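Local structure of epimerase domain-containing protein (Bacillus cereus HuA2-4, 6ZLK) at residues A112-K117 / F167-V172; D119-I124 / H158-Y163; L251-M256 / D301-E306. The protein probably interconverts UDP-glucuronic acid and UDP-galacturonic acid by NAD-dependent epimerisation at C4 of the sugar. One frame throughout, in Å; residues are numbered along the deposited sequence.

Interaction 1 (A112-K117 / F167-V172); sequences ACKHIK and FHIPIV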
# COMPACT_ATOMS: atom_id res chain seq x y z
N ALA A 112 -9.51 -10.03 12.66
CA ALA A 112 -9.84 -11.17 13.54
C ALA A 112 -9.19 -10.94 14.90
O ALA A 112 -9.73 -11.37 15.92
CB ALA A 112 -9.38 -12.46 12.89
N CYS A 113 -8.08 -10.21 14.94
CA CYS A 113 -7.33 -9.97 16.19
C CYS A 113 -7.97 -8.87 17.05
O CYS A 113 -7.61 -8.76 18.25
CB CYS A 113 -5.87 -9.68 15.89
SG CYS A 113 -5.02 -11.18 15.35
N LYS A 114 -8.91 -8.10 16.51
CA LYS A 114 -9.73 -7.15 17.33
C LYS A 114 -10.47 -7.90 18.45
O LYS A 114 -10.68 -7.29 19.51
CB LYS A 114 -10.77 -6.44 16.46
CG LYS A 114 -10.22 -5.51 15.40
CD LYS A 114 -11.27 -4.91 14.45
CE LYS A 114 -12.28 -4.02 15.13
NZ LYS A 114 -13.48 -3.81 14.27
N HIS A 115 -10.89 -9.15 18.20
CA HIS A 115 -11.83 -9.94 19.06
C HIS A 115 -11.06 -10.86 20.02
O HIS A 115 -11.71 -11.78 20.58
CB HIS A 115 -12.79 -10.79 18.20
CG HIS A 115 -13.51 -9.96 17.20
ND1 HIS A 115 -13.24 -10.04 15.85
CD2 HIS A 115 -14.41 -8.96 17.36
CE1 HIS A 115 -13.96 -9.15 15.21
NE2 HIS A 115 -14.69 -8.47 16.12
N ILE A 116 -9.76 -10.66 20.20
CA ILE A 116 -8.95 -11.48 21.15
C ILE A 116 -7.99 -10.54 21.87
O ILE A 116 -8.01 -9.35 21.55
CB ILE A 116 -8.25 -12.63 20.42
CG1 ILE A 116 -7.19 -12.14 19.44
CG2 ILE A 116 -9.28 -13.51 19.73
CD1 ILE A 116 -6.30 -13.25 18.95
N LYS A 117 -7.21 -11.04 22.82
CA LYS A 117 -6.25 -10.14 23.52
C LYS A 117 -4.85 -10.70 23.32
O LYS A 117 -4.30 -11.25 24.25
CB LYS A 117 -6.63 -9.98 24.99
CG LYS A 117 -7.92 -9.20 25.20
CD LYS A 117 -8.22 -8.84 26.64
CE LYS A 117 -9.08 -7.59 26.76
NZ LYS A 117 -9.66 -7.44 28.11
N PHE A 167 -7.40 0.07 17.26
CA PHE A 167 -7.95 -1.06 18.05
C PHE A 167 -6.93 -1.64 19.02
O PHE A 167 -7.29 -2.64 19.68
CB PHE A 167 -8.48 -2.14 17.13
CG PHE A 167 -9.51 -1.59 16.18
CD1 PHE A 167 -10.67 -1.01 16.70
CD2 PHE A 167 -9.33 -1.61 14.82
CE1 PHE A 167 -11.63 -0.48 15.84
CE2 PHE A 167 -10.29 -1.09 13.98
CZ PHE A 167 -11.43 -0.53 14.49
N HIS A 168 -5.74 -1.05 19.14
CA HIS A 168 -4.71 -1.41 20.14
C HIS A 168 -4.18 -2.81 19.87
O HIS A 168 -3.62 -3.40 20.79
CB HIS A 168 -5.25 -1.27 21.57
CG HIS A 168 -5.89 0.06 21.78
ND1 HIS A 168 -5.20 1.24 21.58
CD2 HIS A 168 -7.16 0.40 22.09
CE1 HIS A 168 -6.01 2.27 21.79
NE2 HIS A 168 -7.22 1.77 22.10
N ILE A 169 -4.34 -3.34 18.65
CA ILE A 169 -3.64 -4.61 18.30
C ILE A 169 -2.15 -4.41 18.51
O ILE A 169 -1.56 -3.47 17.97
CB ILE A 169 -3.99 -5.03 16.88
CG1 ILE A 169 -5.51 -5.12 16.73
CG2 ILE A 169 -3.28 -6.33 16.55
CD1 ILE A 169 -6.03 -5.66 15.45
N PRO A 170 -1.47 -5.32 19.27
CA PRO A 170 -0.10 -5.13 19.70
C PRO A 170 0.91 -5.57 18.60
O PRO A 170 1.66 -6.54 18.75
CB PRO A 170 -0.00 -5.98 20.96
CG PRO A 170 -0.89 -7.14 20.61
CD PRO A 170 -2.08 -6.47 19.95
N ILE A 171 0.97 -4.75 17.54
CA ILE A 171 1.81 -5.04 16.36
C ILE A 171 3.27 -4.78 16.67
O ILE A 171 3.62 -3.85 17.41
CB ILE A 171 1.34 -4.29 15.11
CG1 ILE A 171 1.61 -2.79 15.18
CG2 ILE A 171 -0.11 -4.63 14.83
CD1 ILE A 171 2.78 -2.34 14.37
N VAL A 172 4.13 -5.57 16.03
CA VAL A 172 5.57 -5.35 15.91
C VAL A 172 5.90 -5.67 14.45
O VAL A 172 5.39 -6.71 13.97
CB VAL A 172 6.37 -6.30 16.83
CG1 VAL A 172 7.84 -6.08 16.61
CG2 VAL A 172 5.97 -6.16 18.31
O HOH W 1 -9.35 -5.21 19.88
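Lys114 lies across the ring of Phe167, and Cys113 packs against Ile169 beside it. The contact sits at one end of the Rossmann fold. The chain is turning out of helix 96-113 on one side. On the other it leaves helix 148-167 for strand 171-180.

The cation-pi and CH-pi contacts use one side chain and one face of a ring. Lys114 CE stands 3.5 Å from the centroid of the Phe167 ring, only 4° off the normal, so it is almost exactly above the centre. The ammonium follows it. NZ of Lys114 is 4.2 Å from the Phe167 centroid and 24° off the normal, still over the face. The bend of the lysine at chi3 (64°) goes with this path, in which CG and CD pass the CD2 side of the ring before CE reaches its middle. Trp91 of the second subunit meets Phe167 edge-to-face, and Pro274 of that subunit packs on it. The ring therefore joins the local contact to the dimer.

A water lies between Lys114 O and Phe167 O, but its 2.5 Å approach to Lys114 O is too short to rely on.

The backbones turn on both sides. Cys113 to Ile116 form a type I turn, and Pro170 centres an inverse gamma turn.

The remaining packing comes from Ile169. Tyr163 and Phe121 touch it, in keeping with its burial. Ile169 CD1 packs on Cys113 CB at 4.0 Å and lies 3.9 Å from Lys114 N, against the backbone.

Interaction 2 (D119-I124 / H158-Y163); sequences DKFIHI and HLCHVY. With NAD (nicotinamide-adenine-dinucleotide), chain E.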
# COMPACT_ATOMS: atom_id res chain seq x y z
N ASP A 119 -0.86 -11.13 23.01
CA ASP A 119 0.39 -10.52 23.52
C ASP A 119 1.05 -9.69 22.41
O ASP A 119 1.47 -8.57 22.66
CB ASP A 119 1.36 -11.59 24.00
CG ASP A 119 0.87 -12.39 25.19
OD1 ASP A 119 -0.12 -11.97 25.83
OD2 ASP A 119 1.50 -13.42 25.50
N LYS A 120 1.24 -10.26 21.22
CA LYS A 120 2.02 -9.62 20.14
C LYS A 120 1.51 -10.15 18.83
O LYS A 120 1.17 -11.36 18.75
CB LYS A 120 3.53 -9.90 20.17
CG LYS A 120 4.27 -9.20 21.29
CD LYS A 120 5.72 -9.52 21.36
CE LYS A 120 6.42 -8.56 22.30
NZ LYS A 120 7.62 -9.18 22.87
N PHE A 121 1.45 -9.25 17.87
CA PHE A 121 1.19 -9.56 16.45
C PHE A 121 2.44 -9.17 15.71
O PHE A 121 2.69 -7.97 15.52
CB PHE A 121 -0.04 -8.84 15.93
CG PHE A 121 -0.38 -9.20 14.51
CD1 PHE A 121 0.27 -8.66 13.43
CD2 PHE A 121 -1.45 -10.03 14.27
CE1 PHE A 121 -0.08 -9.01 12.12
CE2 PHE A 121 -1.86 -10.33 12.99
CZ PHE A 121 -1.14 -9.86 11.91
N ILE A 122 3.29 -10.16 15.41
CA ILE A 122 4.63 -9.94 14.87
C ILE A 122 4.55 -10.10 13.36
O ILE A 122 4.44 -11.23 12.89
CB ILE A 122 5.69 -10.82 15.53
CG1 ILE A 122 5.67 -10.68 17.05
CG2 ILE A 122 7.06 -10.50 14.97
CD1 ILE A 122 6.54 -11.65 17.79
N HIS A 123 4.56 -8.99 12.67
CA HIS A 123 4.35 -8.89 11.21
C HIS A 123 5.69 -8.87 10.51
O HIS A 123 6.50 -7.96 10.77
CB HIS A 123 3.49 -7.67 10.90
CG HIS A 123 3.29 -7.48 9.45
ND1 HIS A 123 2.21 -8.05 8.81
CD2 HIS A 123 3.99 -6.80 8.51
CE1 HIS A 123 2.29 -7.75 7.52
NE2 HIS A 123 3.37 -6.98 7.30
N ILE A 124 5.94 -9.79 9.61
CA ILE A 124 7.21 -9.85 8.90
C ILE A 124 7.11 -9.08 7.58
O ILE A 124 6.20 -9.34 6.78
CB ILE A 124 7.65 -11.30 8.70
CG1 ILE A 124 8.39 -11.81 9.96
CG2 ILE A 124 8.54 -11.38 7.49
CD1 ILE A 124 7.72 -11.58 11.23
N HIS A 158 1.35 -0.76 6.75
CA HIS A 158 0.43 0.37 7.04
C HIS A 158 -0.83 -0.20 7.69
O HIS A 158 -1.39 0.45 8.61
CB HIS A 158 0.12 1.14 5.73
CG HIS A 158 1.29 1.94 5.22
ND1 HIS A 158 1.46 2.15 3.88
CD2 HIS A 158 2.27 2.60 5.84
CE1 HIS A 158 2.49 2.95 3.71
NE2 HIS A 158 3.02 3.22 4.88
N LEU A 159 -1.37 -1.32 7.21
CA LEU A 159 -2.55 -1.92 7.85
C LEU A 159 -2.26 -2.22 9.32
O LEU A 159 -3.09 -1.94 10.19
CB LEU A 159 -2.93 -3.21 7.12
CG LEU A 159 -3.66 -2.98 5.80
CD1 LEU A 159 -3.78 -4.30 5.05
CD2 LEU A 159 -5.01 -2.35 6.04
N CYS A 160 -1.09 -2.77 9.64
CA CYS A 160 -0.70 -2.99 11.05
C CYS A 160 -0.80 -1.67 11.83
O CYS A 160 -1.43 -1.70 12.90
CB CYS A 160 0.70 -3.56 11.19
SG CYS A 160 0.85 -5.27 10.60
N HIS A 161 -0.27 -0.57 11.29
CA HIS A 161 -0.36 0.69 12.06
C HIS A 161 -1.82 1.12 12.19
O HIS A 161 -2.16 1.68 13.25
CB HIS A 161 0.45 1.79 11.40
CG HIS A 161 1.91 1.52 11.46
ND1 HIS A 161 2.58 1.42 12.69
CD2 HIS A 161 2.83 1.35 10.49
CE1 HIS A 161 3.86 1.18 12.43
NE2 HIS A 161 4.04 1.17 11.11
N VAL A 162 -2.67 0.93 11.17
CA VAL A 162 -4.10 1.31 11.29
C VAL A 162 -4.74 0.55 12.43
O VAL A 162 -5.43 1.14 13.24
CB VAL A 162 -4.82 1.06 9.96
CG1 VAL A 162 -6.32 1.06 10.14
CG2 VAL A 162 -4.32 2.07 8.91
N TYR A 163 -4.48 -0.74 12.55
CA TYR A 163 -5.19 -1.57 13.54
C TYR A 163 -4.59 -1.38 14.93
O TYR A 163 -5.33 -1.48 15.92
CB TYR A 163 -5.24 -3.00 13.04
CG TYR A 163 -6.31 -3.18 12.01
CD1 TYR A 163 -6.11 -2.84 10.68
CD2 TYR A 163 -7.56 -3.68 12.37
CE1 TYR A 163 -7.12 -2.98 9.75
CE2 TYR A 163 -8.56 -3.86 11.44
CZ TYR A 163 -8.37 -3.45 10.14
OH TYR A 163 -9.27 -3.59 9.14
PA NAD E . 7.91 -18.55 1.26
O1A NAD E . 7.22 -18.34 -0.03
O2A NAD E . 8.92 -19.65 1.39
O5B NAD E . 6.92 -18.64 2.48
C5B NAD E . 5.66 -17.96 2.56
C4B NAD E . 4.55 -18.97 2.74
O4B NAD E . 3.30 -18.26 2.82
C3B NAD E . 4.42 -19.99 1.62
O3B NAD E . 4.80 -21.30 2.00
C2B NAD E . 2.97 -19.81 1.15
O2B NAD E . 2.30 -21.01 0.79
C1B NAD E . 2.31 -19.16 2.37
N9A NAD E . 1.14 -18.36 2.06
C8A NAD E . 1.04 -17.33 1.17
N7A NAD E . -0.16 -16.80 1.11
C5A NAD E . -0.91 -17.61 1.97
C6A NAD E . -2.27 -17.62 2.32
N6A NAD E . -3.20 -16.81 1.78
N1A NAD E . -2.67 -18.53 3.25
C2A NAD E . -1.75 -19.38 3.77
N3A NAD E . -0.45 -19.50 3.47
C4A NAD E . -0.10 -18.57 2.58
O3 NAD E . 8.65 -17.15 1.52
PN NAD E . 9.80 -16.78 2.62
O1N NAD E . 11.03 -16.53 1.87
O2N NAD E . 9.73 -17.75 3.69
O5D NAD E . 9.23 -15.41 3.16
C5D NAD E . 8.54 -15.41 4.35
C4D NAD E . 8.20 -13.99 4.68
O4D NAD E . 9.41 -13.22 4.85
C3D NAD E . 7.36 -13.26 3.62
O3D NAD E . 6.40 -12.41 4.27
C2D NAD E . 8.37 -12.36 2.91
O2D NAD E . 7.74 -11.25 2.27
C1D NAD E . 9.31 -12.07 4.08
N1N NAD E . 10.68 -11.79 3.69
C2N NAD E . 11.48 -12.77 3.17
C3N NAD E . 12.74 -12.48 2.81
C7N NAD E . 13.63 -13.50 2.17
O7N NAD E . 14.76 -13.13 1.91
N7N NAD E . 13.17 -14.74 2.00
C4N NAD E . 13.27 -11.20 3.07
C5N NAD E . 12.40 -10.18 3.46
C6N NAD E . 11.13 -10.51 3.81
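Cys160 SG is held against two rings, those of His123 and Phe121. This is a Cys sulfur-aromatic contact between a strand and a helix of the Rossmann fold. Strand 120-126 belongs to the central sheet, and helix 148-167 packs on it.

The closer approach is to the imidazole. SG of Cys160 lies over one face of His123, 3.8 Å from the ring centroid and 29° off the normal. It is displaced toward the base of the ring, with His123 CG at 3.5 Å and ND1 at 3.6 Å. His123 CB points at the helix. With CG anti to the backbone N (chi1 178°), the ring runs along the strand and presents its face to SG. His80 meets the same imidazole with the two planes at about 55°, and Thr106 of helix 96-113 also touches it.

The phenyl ring is approached obliquely. Cys160 SG is 5.2 Å from the centroid of Phe121, and its nearest carbon there is CE1 at 4.1 Å. Phe121 and His123 are two residues apart on the strand, so both reach the same side of the sheet. The thiol meets them together, and all three residues are buried.

The helix also carries Lys153, which bonds to Ile124 O and to NAD. Across the sheet from the thiol, Ile124 belongs to the NAD pocket. Ile124 CG2 lies 3.3 Å from O4D of NAD, in the nicotinamide ribose.

Interaction 3 (L251-M256 / D301-E306); sequences LDIISM and DGLEAE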
# COMPACT_ATOMS: atom_id res chain seq x y z
N LEU A 251 28.98 -10.61 -7.25
CA LEU A 251 30.30 -11.08 -7.72
C LEU A 251 31.12 -11.59 -6.53
O LEU A 251 31.86 -12.59 -6.70
CB LEU A 251 31.01 -9.95 -8.44
CG LEU A 251 30.41 -9.56 -9.78
CD1 LEU A 251 31.15 -8.36 -10.32
CD2 LEU A 251 30.41 -10.70 -10.77
N ASP A 252 31.04 -10.92 -5.39
CA ASP A 252 31.79 -11.32 -4.18
C ASP A 252 31.32 -12.72 -3.78
O ASP A 252 32.17 -13.55 -3.45
CB ASP A 252 31.53 -10.39 -2.99
CG ASP A 252 32.07 -8.98 -3.06
OD1 ASP A 252 33.04 -8.80 -3.84
OD2 ASP A 252 31.46 -8.05 -2.36
N ILE A 253 30.00 -12.95 -3.77
CA ILE A 253 29.38 -14.23 -3.37
C ILE A 253 29.89 -15.32 -4.30
O ILE A 253 30.25 -16.43 -3.82
CB ILE A 253 27.84 -14.09 -3.37
CG1 ILE A 253 27.34 -13.13 -2.30
CG2 ILE A 253 27.18 -15.46 -3.24
CD1 ILE A 253 27.61 -13.52 -0.90
N ILE A 254 29.83 -15.06 -5.62
CA ILE A 254 30.27 -16.06 -6.61
C ILE A 254 31.72 -16.43 -6.28
O ILE A 254 32.01 -17.64 -6.30
CB ILE A 254 30.08 -15.57 -8.04
CG1 ILE A 254 28.59 -15.47 -8.37
CG2 ILE A 254 30.82 -16.48 -9.00
CD1 ILE A 254 28.28 -14.79 -9.67
N SER A 255 32.61 -15.49 -5.97
CA SER A 255 34.02 -15.82 -5.64
C SER A 255 34.09 -16.70 -4.41
O SER A 255 34.86 -17.65 -4.40
CB SER A 255 34.86 -14.62 -5.46
OG SER A 255 34.93 -13.96 -6.70
N MET A 256 33.29 -16.41 -3.41
CA MET A 256 33.29 -17.20 -2.17
C MET A 256 32.79 -18.60 -2.51
O MET A 256 33.37 -19.56 -1.96
CB MET A 256 32.35 -16.56 -1.16
CG MET A 256 32.87 -15.21 -0.74
SD MET A 256 31.79 -14.48 0.49
CE MET A 256 32.50 -15.38 1.86
N ASP A 301 30.75 -19.03 6.36
CA ASP A 301 30.08 -20.12 7.12
C ASP A 301 28.68 -20.35 6.56
O ASP A 301 28.26 -21.51 6.41
CB ASP A 301 30.08 -19.82 8.62
CG ASP A 301 31.41 -19.99 9.33
OD1 ASP A 301 32.35 -20.59 8.74
OD2 ASP A 301 31.50 -19.56 10.49
N GLY A 302 27.91 -19.29 6.29
CA GLY A 302 26.51 -19.41 5.82
C GLY A 302 26.44 -20.00 4.42
O GLY A 302 25.59 -20.89 4.19
N LEU A 303 27.37 -19.63 3.54
CA LEU A 303 27.45 -20.17 2.15
C LEU A 303 27.91 -21.63 2.17
O LEU A 303 27.35 -22.40 1.41
CB LEU A 303 28.41 -19.32 1.36
CG LEU A 303 27.85 -17.95 0.96
CD1 LEU A 303 28.96 -17.18 0.32
CD2 LEU A 303 26.62 -18.07 0.06
N GLU A 304 28.73 -22.01 3.13
CA GLU A 304 29.11 -23.44 3.27
C GLU A 304 27.86 -24.26 3.54
O GLU A 304 27.69 -25.35 2.97
CB GLU A 304 30.15 -23.63 4.37
CG GLU A 304 31.53 -23.18 3.94
CD GLU A 304 32.51 -22.95 5.07
OE1 GLU A 304 33.62 -22.42 4.76
OE2 GLU A 304 32.17 -23.25 6.23
N ALA A 305 27.01 -23.77 4.45
CA ALA A 305 25.79 -24.48 4.85
C ALA A 305 24.89 -24.56 3.64
O ALA A 305 24.33 -25.63 3.39
CB ALA A 305 25.11 -23.76 5.98
N GLU A 306 24.64 -23.42 2.99
CA GLU A 306 23.70 -23.46 1.85
C GLU A 306 24.28 -24.34 0.74
O GLU A 306 23.45 -25.06 0.14
CB GLU A 306 23.32 -22.05 1.38
CG GLU A 306 22.18 -22.15 0.35
CD GLU A 306 21.43 -20.88 -0.04
OE1 GLU A 306 21.68 -19.83 0.62
OE2 GLU A 306 20.64 -20.93 -1.03
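Leu303 has CG beside its backbone N (chi1 -74°) and CD1 fully extended (chi2 174°); these torsions put CD1 at the tip that meets helix 250-261. Ile253 folds at both torsions. Its CG1 also lies beside the backbone N, and chi2 of -63° turns CD1 to meet the leucine.

The contact is purely apolar and centres on one methyl group. Leu303 CD1 stands 3.8 Å from Met256 CB. The same methyl of Leu303 is 3.9 Å from Met256 SD, so the base of the methionine and its sulfur both touch it. The third approach is methyl to methyl, with Ile253 CD1 at 4.1 Å from Leu303 CD1. Both side chains cross the leucine at about a right angle. Their touch is therefore local, and neither runs alongside Leu303.

Met256 points at the partner helix, while Ile253 starts off to the side and brings only CD1 to it. The nearest CA atoms are those of Met256 and Leu303, 7.8 Å apart. Within each segment, regular backbone bonds such as Met256 N to Asp252 O and Glu306 N to Gly302 O hold the helices in shape.

Phe190 of helix 189-198 touches both Ile253 and Leu303, adding a third helix to the cluster. Leu299 packs on Ile253 and Met256 as well. Farther along the second helix, Glu306 OE1 accepts a bond from Gly181 N and ties this helix to the chain just after strand 171-180.

The side chain of Ile253 is about 8 Å from the bound UDP-sugar. Such helix-to-helix packing is part of the smaller, C-terminal substrate-binding domain of extended short-chain dehydrogenases/reductases.

Along the chain, helix 96-113 opens interaction 1 and strand 120-126 opens interaction 2 soon after. Interaction 2 closes first, on helix 148-167. Interaction 1 closes next, where that helix gives way to strand 171-180. Interaction 2 is thus nested inside the loop of interaction 1. The two touch through neighbouring strands of the main sheet, with probable hydrogen bonds of Val172 with Phe121 and with His123. Interaction 3 follows in series. It opens on helix 250-261 and closes its loop on helix 299-313, 45 residues on. It lies on the opposite side of the chain's centre, its own centre about 34 Å from that of interaction 2 and 41 Å from that of interaction 1.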